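Local coordinates for protein phosphoribosylaminoimidazole-succinocarboxamide synthase (Thermotoga maritima, PDB 1KUT) that catalyses the ATP-dependent joining of L-aspartate to a carboxylated aminoimidazole ribonucleotide, forming SAICAR in de novo purine biosynthesis, at residues 15-23 and 69-77; 157-165 and 222-230. All blocks are in the same frame, centred on the assembly; numbering follows the deposited sequence.

Contact 1: residues 15-23 and 69-77; sequences DYALLEFKD and PRTLKVIPL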
loop_
_atom_site.group_PDB
_atom_site.type_symbol
_atom_site.label_atom_id
_atom_site.label_comp_id
_atom_site.label_asym_id
_atom_site.label_seq_id
_atom_site.Cartn_x
_atom_site.Cartn_y
_atom_site.Cartn_z
ATOM N N ASP B 15 14.740 12.542 -31.876
ATOM C CA ASP B 15 15.082 11.269 -31.271
ATOM C C ASP B 15 15.129 11.458 -29.765
ATOM O O ASP B 15 14.420 10.775 -29.024
ATOM C CB ASP B 15 16.429 10.776 -31.819
ATOM C CG ASP B 15 16.357 10.433 -33.312
ATOM O OD1 ASP B 15 15.427 9.692 -33.712
ATOM O OD2 ASP B 15 17.223 10.897 -34.090
ATOM N N TYR B 16 15.943 12.409 -29.319
ATOM C CA TYR B 16 16.058 12.699 -27.896
ATOM C C TYR B 16 14.955 13.636 -27.434
ATOM O O TYR B 16 14.154 14.140 -28.234
ATOM C CB TYR B 16 17.414 13.329 -27.590
ATOM C CG TYR B 16 18.571 12.411 -27.882
ATOM C CD1 TYR B 16 18.902 11.375 -27.009
ATOM C CD2 TYR B 16 19.332 12.567 -29.046
ATOM C CE1 TYR B 16 19.966 10.514 -27.289
ATOM C CE2 TYR B 16 20.399 11.711 -29.336
ATOM C CZ TYR B 16 20.708 10.687 -28.457
ATOM O OH TYR B 16 21.744 9.827 -28.758
ATOM N N ALA B 17 14.913 13.863 -26.130
ATOM C CA ALA B 17 13.909 14.741 -25.557
ATOM C C ALA B 17 14.628 15.781 -24.733
ATOM O O ALA B 17 15.793 15.616 -24.408
ATOM C CB ALA B 17 12.946 13.937 -24.678
ATOM N N LEU B 18 13.940 16.863 -24.404
ATOM C CA LEU B 18 14.544 17.905 -23.585
ATOM C C LEU B 18 13.711 18.040 -22.316
ATOM O O LEU B 18 12.485 17.968 -22.350
ATOM C CB LEU B 18 14.588 19.250 -24.332
ATOM C CG LEU B 18 15.595 19.443 -25.473
ATOM C CD1 LEU B 18 15.459 20.860 -26.012
ATOM C CD2 LEU B 18 17.023 19.200 -24.978
ATOM N N LEU B 19 14.386 18.220 -21.193
ATOM C CA LEU B 19 13.698 18.360 -19.927
ATOM C C LEU B 19 14.146 19.673 -19.301
ATOM O O LEU B 19 15.297 19.813 -18.852
ATOM C CB LEU B 19 14.041 17.175 -19.019
ATOM C CG LEU B 19 13.414 17.109 -17.623
ATOM C CD1 LEU B 19 11.896 17.127 -17.723
ATOM C CD2 LEU B 19 13.884 15.825 -16.934
ATOM N N GLU B 20 13.244 20.644 -19.297
ATOM C CA GLU B 20 13.558 21.941 -18.723
ATOM C C GLU B 20 13.029 22.063 -17.312
ATOM O O GLU B 20 11.846 21.854 -17.057
ATOM C CB GLU B 20 12.969 23.065 -19.560
ATOM C CG GLU B 20 13.220 24.423 -18.955
ATOM C CD GLU B 20 12.640 25.531 -19.788
ATOM O OE1 GLU B 20 12.747 26.706 -19.369
ATOM O OE2 GLU B 20 12.078 25.225 -20.867
ATOM N N PHE B 21 13.910 22.429 -16.397
ATOM C CA PHE B 21 13.506 22.569 -15.015
ATOM C C PHE B 21 12.967 23.965 -14.755
ATOM O O PHE B 21 13.598 24.950 -15.113
ATOM C CB PHE B 21 14.694 22.254 -14.103
ATOM C CG PHE B 21 15.027 20.779 -14.028
ATOM C CD1 PHE B 21 15.336 20.062 -15.181
ATOM C CD2 PHE B 21 15.014 20.108 -12.808
ATOM C CE1 PHE B 21 15.626 18.702 -15.117
ATOM C CE2 PHE B 21 15.302 18.752 -12.743
ATOM C CZ PHE B 21 15.607 18.050 -13.896
ATOM N N LYS B 22 11.783 24.036 -14.154
ATOM C CA LYS B 22 11.160 25.314 -13.830
ATOM C C LYS B 22 11.619 25.770 -12.446
ATOM O O LYS B 22 12.347 25.050 -11.765
ATOM C CB LYS B 22 9.634 25.192 -13.862
ATOM C CG LYS B 22 9.053 25.012 -15.265
ATOM C CD LYS B 22 7.523 25.053 -15.259
ATOM C CE LYS B 22 6.926 23.818 -14.592
ATOM N NZ LYS B 22 5.420 23.844 -14.602
ATOM N N ASP B 23 11.189 26.959 -12.030
ATOM C CA ASP B 23 11.583 27.506 -10.731
ATOM C C ASP B 23 10.482 27.414 -9.673
ATOM O O ASP B 23 10.631 27.949 -8.573
ATOM C CB ASP B 23 12.002 28.968 -10.895
ATOM C CG ASP B 23 13.131 29.143 -11.883
ATOM O OD1 ASP B 23 13.281 30.257 -12.420
ATOM O OD2 ASP B 23 13.880 28.176 -12.121
ATOM N N PRO B 69 21.367 26.538 -18.626
ATOM C CA PRO B 69 21.326 26.450 -17.160
ATOM C C PRO B 69 20.352 25.447 -16.511
ATOM O O PRO B 69 20.667 24.868 -15.470
ATOM C CB PRO B 69 20.992 27.877 -16.757
ATOM C CG PRO B 69 20.013 28.279 -17.859
ATOM C CD PRO B 69 20.746 27.793 -19.096
ATOM N N ARG B 70 19.192 25.225 -17.121
ATOM C CA ARG B 70 18.184 24.353 -16.523
ATOM C C ARG B 70 17.566 23.304 -17.438
ATOM O O ARG B 70 16.399 22.918 -17.256
ATOM C CB ARG B 70 17.069 25.226 -15.943
ATOM C CG ARG B 70 16.346 26.104 -16.983
ATOM C CD ARG B 70 15.498 27.204 -16.294
ATOM N NE ARG B 70 14.114 27.239 -16.772
ATOM C CZ ARG B 70 13.129 27.924 -16.185
ATOM N NH1 ARG B 70 13.369 28.637 -15.094
ATOM N NH2 ARG B 70 11.888 27.889 -16.677
ATOM N N THR B 71 18.348 22.825 -18.396
ATOM C CA THR B 71 17.875 21.832 -19.355
ATOM C C THR B 71 18.704 20.552 -19.382
ATOM O O THR B 71 19.922 20.587 -19.261
ATOM C CB THR B 71 17.862 22.426 -20.780
ATOM O OG1 THR B 71 16.844 23.430 -20.856
ATOM C CG2 THR B 71 17.594 21.350 -21.827
ATOM N N LEU B 72 18.032 19.421 -19.546
ATOM C CA LEU B 72 18.711 18.130 -19.605
ATOM C C LEU B 72 18.345 17.430 -20.907
ATOM O O LEU B 72 17.162 17.323 -21.254
ATOM C CB LEU B 72 18.278 17.243 -18.437
ATOM C CG LEU B 72 19.288 16.913 -17.345
ATOM C CD1 LEU B 72 19.980 18.158 -16.867
ATOM C CD2 LEU B 72 18.570 16.227 -16.207
ATOM N N LYS B 73 19.347 16.976 -21.646
ATOM C CA LYS B 73 19.040 16.259 -22.865
ATOM C C LYS B 73 18.848 14.818 -22.400
ATOM O O LYS B 73 19.768 14.189 -21.860
ATOM C CB LYS B 73 20.187 16.368 -23.863
ATOM C CG LYS B 73 19.899 15.735 -25.219
ATOM C CD LYS B 73 21.154 15.846 -26.068
ATOM C CE LYS B 73 21.266 14.742 -27.111
ATOM N NZ LYS B 73 22.680 14.695 -27.650
ATOM N N VAL B 74 17.644 14.302 -22.595
ATOM C CA VAL B 74 17.332 12.953 -22.157
ATOM C C VAL B 74 16.849 12.065 -23.285
ATOM O O VAL B 74 16.451 12.547 -24.342
ATOM C CB VAL B 74 16.243 12.966 -21.068
ATOM C CG1 VAL B 74 16.753 13.698 -19.840
ATOM C CG2 VAL B 74 14.985 13.639 -21.597
ATOM N N ILE B 75 16.894 10.761 -23.043
ATOM C CA ILE B 75 16.423 9.786 -24.013
ATOM C C ILE B 75 14.953 9.538 -23.686
ATOM O O ILE B 75 14.582 9.398 -22.521
ATOM C CB ILE B 75 17.154 8.429 -23.883
ATOM C CG1 ILE B 75 16.921 7.861 -22.487
ATOM C CG2 ILE B 75 18.636 8.595 -24.139
ATOM C CD1 ILE B 75 17.474 6.461 -22.290
ATOM N N PRO B 76 14.093 9.488 -24.710
ATOM C CA PRO B 76 12.678 9.245 -24.417
ATOM C C PRO B 76 12.453 7.940 -23.660
ATOM O O PRO B 76 13.190 6.963 -23.830
ATOM C CB PRO B 76 12.028 9.234 -25.802
ATOM C CG PRO B 76 13.180 8.928 -26.737
ATOM C CD PRO B 76 14.307 9.713 -26.146
ATOM N N LEU B 77 11.440 7.942 -22.803
ATOM C CA LEU B 77 11.099 6.757 -22.030
ATOM C C LEU B 77 9.595 6.680 -21.967
ATOM O O LEU B 77 8.924 7.704 -22.004
ATOM C CB LEU B 77 11.632 6.864 -20.605
ATOM C CG LEU B 77 13.138 6.886 -20.319
ATOM C CD1 LEU B 77 13.341 7.160 -18.828
ATOM C CD2 LEU B 77 13.775 5.560 -20.699
HETATM O O HOH W 1 10.030 28.638 -14.852
#

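Contact 2: residues 157-165 and 222-230; sequences EFFERANFE and ELCRSLNSQ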
loop_
_atom_site.group_PDB
_atom_site.type_symbol
_atom_site.label_atom_id
_atom_site.label_comp_id
_atom_site.label_asym_id
_atom_site.label_seq_id
_atom_site.Cartn_x
_atom_site.Cartn_y
_atom_site.Cartn_z
ATOM N N GLU B 157 26.153 6.249 -0.279
ATOM C CA GLU B 157 27.607 6.218 -0.111
ATOM C C GLU B 157 28.231 7.494 -0.662
ATOM O O GLU B 157 29.291 7.946 -0.208
ATOM C CB GLU B 157 28.179 4.990 -0.825
ATOM C CG GLU B 157 27.534 3.704 -0.351
ATOM C CD GLU B 157 27.686 2.563 -1.343
ATOM O OE1 GLU B 157 27.423 2.788 -2.549
ATOM O OE2 GLU B 157 28.054 1.441 -0.920
ATOM N N PHE B 158 27.550 8.070 -1.640
ATOM C CA PHE B 158 27.981 9.302 -2.272
ATOM C C PHE B 158 27.987 10.457 -1.266
ATOM O O PHE B 158 29.032 11.066 -1.017
ATOM C CB PHE B 158 27.033 9.640 -3.419
ATOM C CG PHE B 158 27.441 10.844 -4.194
ATOM C CD1 PHE B 158 28.456 10.762 -5.141
ATOM C CD2 PHE B 158 26.831 12.072 -3.961
ATOM C CE1 PHE B 158 28.859 11.891 -5.852
ATOM C CE2 PHE B 158 27.225 13.207 -4.659
ATOM C CZ PHE B 158 28.241 13.119 -5.609
ATOM N N PHE B 159 26.821 10.753 -0.694
ATOM C CA PHE B 159 26.679 11.842 0.276
ATOM C C PHE B 159 27.427 11.554 1.562
ATOM O O PHE B 159 27.744 12.463 2.336
ATOM C CB PHE B 159 25.205 12.073 0.603
ATOM C CG PHE B 159 24.404 12.540 -0.562
ATOM C CD1 PHE B 159 24.670 13.771 -1.151
ATOM C CD2 PHE B 159 23.399 11.737 -1.097
ATOM C CE1 PHE B 159 23.944 14.202 -2.265
ATOM C CE2 PHE B 159 22.669 12.156 -2.208
ATOM C CZ PHE B 159 22.942 13.392 -2.793
ATOM N N GLU B 160 27.692 10.274 1.784
ATOM C CA GLU B 160 28.402 9.802 2.959
ATOM C C GLU B 160 29.780 10.469 3.018
ATOM O O GLU B 160 30.249 10.879 4.084
ATOM C CB GLU B 160 28.534 8.284 2.852
ATOM C CG GLU B 160 28.946 7.570 4.117
ATOM C CD GLU B 160 28.821 6.057 3.992
ATOM O OE1 GLU B 160 29.554 5.460 3.164
ATOM O OE2 GLU B 160 27.980 5.475 4.722
ATOM N N ARG B 161 30.421 10.595 1.861
ATOM C CA ARG B 161 31.739 11.210 1.795
ATOM C C ARG B 161 31.733 12.613 2.397
ATOM O O ARG B 161 32.775 13.109 2.828
ATOM C CB ARG B 161 32.217 11.313 0.352
ATOM C CG ARG B 161 32.383 10.011 -0.389
ATOM C CD ARG B 161 32.913 10.335 -1.778
ATOM N NE ARG B 161 32.714 9.264 -2.745
ATOM C CZ ARG B 161 32.890 9.415 -4.055
ATOM N NH1 ARG B 161 33.270 10.595 -4.537
ATOM N NH2 ARG B 161 32.675 8.397 -4.885
ATOM N N ALA B 162 30.564 13.252 2.411
ATOM C CA ALA B 162 30.416 14.607 2.943
ATOM C C ALA B 162 29.755 14.635 4.318
ATOM O O ALA B 162 29.390 15.701 4.822
ATOM C CB ALA B 162 29.601 15.441 1.973
ATOM N N ASN B 163 29.610 13.460 4.921
ATOM C CA ASN B 163 28.968 13.334 6.225
ATOM C C ASN B 163 27.534 13.852 6.219
ATOM O O ASN B 163 27.079 14.533 7.147
ATOM C CB ASN B 163 29.782 14.045 7.299
ATOM C CG ASN B 163 31.042 13.287 7.663
ATOM O OD1 ASN B 163 32.100 13.477 7.052
ATOM N ND2 ASN B 163 30.931 12.404 8.654
ATOM N N PHE B 164 26.832 13.544 5.137
ATOM C CA PHE B 164 25.433 13.903 5.010
ATOM C C PHE B 164 24.735 12.571 4.891
ATOM O O PHE B 164 25.262 11.658 4.254
ATOM C CB PHE B 164 25.173 14.729 3.759
ATOM C CG PHE B 164 25.378 16.194 3.959
ATOM C CD1 PHE B 164 26.585 16.796 3.615
ATOM C CD2 PHE B 164 24.364 16.975 4.508
ATOM C CE1 PHE B 164 26.775 18.163 3.813
ATOM C CE2 PHE B 164 24.544 18.333 4.712
ATOM C CZ PHE B 164 25.751 18.933 4.363
ATOM N N GLU B 165 23.570 12.444 5.517
ATOM C CA GLU B 165 22.844 11.193 5.444
ATOM C C GLU B 165 21.529 11.290 4.705
ATOM O O GLU B 165 20.721 12.207 4.907
ATOM C CB GLU B 165 22.632 10.603 6.835
ATOM C CG GLU B 165 22.295 11.602 7.912
ATOM C CD GLU B 165 22.061 10.920 9.251
ATOM O OE1 GLU B 165 22.902 10.070 9.639
ATOM O OE2 GLU B 165 21.042 11.236 9.908
ATOM N N GLU B 222 26.425 22.658 -4.286
ATOM C CA GLU B 222 27.848 22.846 -3.972
ATOM C C GLU B 222 28.431 21.535 -3.480
ATOM O O GLU B 222 29.542 21.148 -3.825
ATOM C CB GLU B 222 28.028 23.908 -2.892
ATOM C CG GLU B 222 27.247 25.194 -3.148
ATOM C CD GLU B 222 27.436 26.237 -2.036
ATOM O OE1 GLU B 222 27.222 25.899 -0.839
ATOM O OE2 GLU B 222 27.797 27.393 -2.370
ATOM N N LEU B 223 27.659 20.855 -2.654
ATOM C CA LEU B 223 28.059 19.574 -2.107
ATOM C C LEU B 223 28.316 18.579 -3.242
ATOM O O LEU B 223 29.361 17.936 -3.290
ATOM C CB LEU B 223 26.953 19.081 -1.183
ATOM C CG LEU B 223 27.100 17.731 -0.507
ATOM C CD1 LEU B 223 26.162 17.683 0.675
ATOM C CD2 LEU B 223 26.777 16.629 -1.495
ATOM N N CYS B 224 27.366 18.464 -4.167
ATOM C CA CYS B 224 27.521 17.547 -5.286
ATOM C C CYS B 224 28.697 17.935 -6.174
ATOM O O CYS B 224 29.430 17.069 -6.654
ATOM C CB CYS B 224 26.223 17.479 -6.097
ATOM S SG CYS B 224 24.876 16.625 -5.205
ATOM N N ARG B 225 28.881 19.232 -6.398
ATOM C CA ARG B 225 30.001 19.698 -7.216
ATOM C C ARG B 225 31.313 19.282 -6.553
ATOM O O ARG B 225 32.230 18.762 -7.203
ATOM C CB ARG B 225 29.967 21.221 -7.350
ATOM C CG ARG B 225 28.916 21.743 -8.317
ATOM C CD ARG B 225 28.904 23.265 -8.350
ATOM N NE ARG B 225 28.030 23.793 -9.395
ATOM C CZ ARG B 225 27.734 25.081 -9.539
ATOM N NH1 ARG B 225 28.240 25.969 -8.697
ATOM N NH2 ARG B 225 26.947 25.491 -10.529
ATOM N N SER B 226 31.387 19.502 -5.246
ATOM C CA SER B 226 32.584 19.174 -4.472
ATOM C C SER B 226 32.980 17.707 -4.583
ATOM O O SER B 226 34.112 17.378 -4.964
ATOM C CB SER B 226 32.363 19.528 -3.002
ATOM O OG SER B 226 33.587 19.504 -2.306
ATOM N N LEU B 227 32.039 16.827 -4.252
ATOM C CA LEU B 227 32.273 15.389 -4.311
ATOM C C LEU B 227 32.555 14.964 -5.750
ATOM O O LEU B 227 33.292 14.006 -5.998
ATOM C CB LEU B 227 31.047 14.651 -3.785
ATOM C CG LEU B 227 30.637 15.092 -2.379
ATOM C CD1 LEU B 227 29.247 14.587 -2.036
ATOM C CD2 LEU B 227 31.669 14.569 -1.395
ATOM N N ASN B 228 31.980 15.700 -6.693
ATOM C CA ASN B 228 32.138 15.408 -8.107
ATOM C C ASN B 228 33.553 15.673 -8.626
ATOM O O ASN B 228 34.036 14.985 -9.534
ATOM C CB ASN B 228 31.130 16.240 -8.898
ATOM C CG ASN B 228 30.958 15.754 -10.315
ATOM O OD1 ASN B 228 30.809 14.556 -10.552
ATOM N ND2 ASN B 228 30.959 16.686 -11.273
ATOM N N SER B 229 34.223 16.664 -8.048
ATOM C CA SER B 229 35.564 17.017 -8.497
ATOM C C SER B 229 36.684 16.161 -7.922
ATOM O O SER B 229 37.822 16.230 -8.393
ATOM C CB SER B 229 35.838 18.496 -8.207
ATOM O OG SER B 229 34.967 19.315 -8.973
ATOM N N GLN B 230 36.373 15.352 -6.912
ATOM C CA GLN B 230 37.389 14.496 -6.304
ATOM C C GLN B 230 37.675 13.300 -7.216
ATOM O O GLN B 230 38.871 12.963 -7.387
ATOM C CB GLN B 230 36.939 14.026 -4.909
ATOM C CG GLN B 230 36.128 12.730 -4.880
ATOM C CD GLN B 230 36.998 11.473 -4.921
ATOM O OE1 GLN B 230 36.491 10.346 -4.858
ATOM N NE2 GLN B 230 38.315 11.662 -5.018
ATOM O OXT GLN B 230 36.703 12.710 -7.748
#

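Contact 1: residues 15-23 and 69-77
Ala17 and Val74, then Leu19 and Leu72, form the hydrogen-bonded pairs of two antiparallel strands, 16-21 and 71-74, inside a five-stranded sheet; the strand axes run at 157° to each other. In each pair two backbone bonds are made, Ala17 N to Val74 O at 2.7 Å being the straightest of the four. The side chains of these pairs make the tight face: Ala17 CB meets Val74 CG2 at 3.7 Å, and, one step past the last pair, the Phe21 ring has its CE1 against Leu72 CD2. Helix 39-55 covers this side, with Cys43 and Ala44 on Phe21 and Thr47 and Met51 on Leu72.

The other face, with Leu18, Glu20, Thr71 and Lys73, is looser and partly exposed. There the extended Lys73 chain lays CE over one face of the Tyr16 ring, 3.7 Å from its centroid, and NZ adds a cation-pi contact. At the far end Arg70, with chi1 at 61° and a bend at chi3, turns its guanidinium back across Phe21 O toward two carboxylates. Replacing it with alanine would probably leave Glu20 and Asp23 without their shared cation, although Asp23 OD2 would still have Gly40 N. Arg70 NH1 forms a salt bridge with Asp23 OD2 at 3.1 Å, the two planes nearly perpendicular, and a second joins Arg70 to Glu20, where NE and NH2 both converge on OE1, NE directed at its anti lone pair.

Contact 2: residues 157-165 and 222-230
Leu227 reaches across from helix 214-229 to three residues at the end of helix 138-160, using both of its branches. CD1 sits 3.6 Å from Phe158 CE2, whereas CD2 lies against CB of Arg161, at 3.7 Å, and CB of Ala162. Having CG anti to the carbonyl carbon lets the fork straddle this corner, with CB left to meet Phe158 CZ.

The neighbouring phenylalanines differ in their first torsion. Phe158 has CG anti to the backbone N (chi1 -176°), which brings the end of its ring against Leu227; Phe159 has CG anti to the carbonyl carbon instead (chi1 -64°), and its ring edge meets Leu223, Phe159 CD1 lying 3.6 Å from Leu223 CD2. Cys224 SG lies beside both rings, 3.9 Å from Phe159 CE1 in a sulfur-aromatic contact at the edge. The two rings also meet each other, CD2 of Phe158 standing over a face of Phe159. Leu223 directs its other branch, CD1, over a face of the Phe164 ring, but the modelled separation there is too short to be trusted.

Near the C terminus the polar groups come close without bonding. NH1 of Arg161 is 3.2 Å from Gln230 OE1, which lies over the guanidinium face; the angle is too poor for a hydrogen bond, and the two planes are 81° apart.

Elsewhere in the fold, Leu50 of helix 39-55 touches both Phe158 and Cys224, and Leu194 of strand 192-196 touches Phe159 and Phe164. The first helix ends in a Schellman motif: Phe164 N bonds to Phe159 O at 3.1 Å and Asn163 N to Glu160 O, with Asn163 at positive phi as the C-prime residue. The arrangement is a helix-to-strand connection packed against the C-terminal helix.

How the contacts relate
From the N terminus, strand 16-21 is joined by contact 1 to strand 71-74, closing a loop of 45 residues that includes helix 39-55 and strand 63-67. Only after that loop has closed does contact 2 open, at the end of helix 138-160; it closes on the last residues of the chain, enclosing 56 residues with strands 181-183 and 192-196. The two are thus in series, neither nested nor crossed. The centres of contacts 1 and 2 lie about 24 Å apart, and the nearest atoms of contacts 1 and 2 about 8 Å apart. Helix 39-55, which lies within the first loop, packs on both, so the five-stranded sheet and the C-terminal helix share a common element.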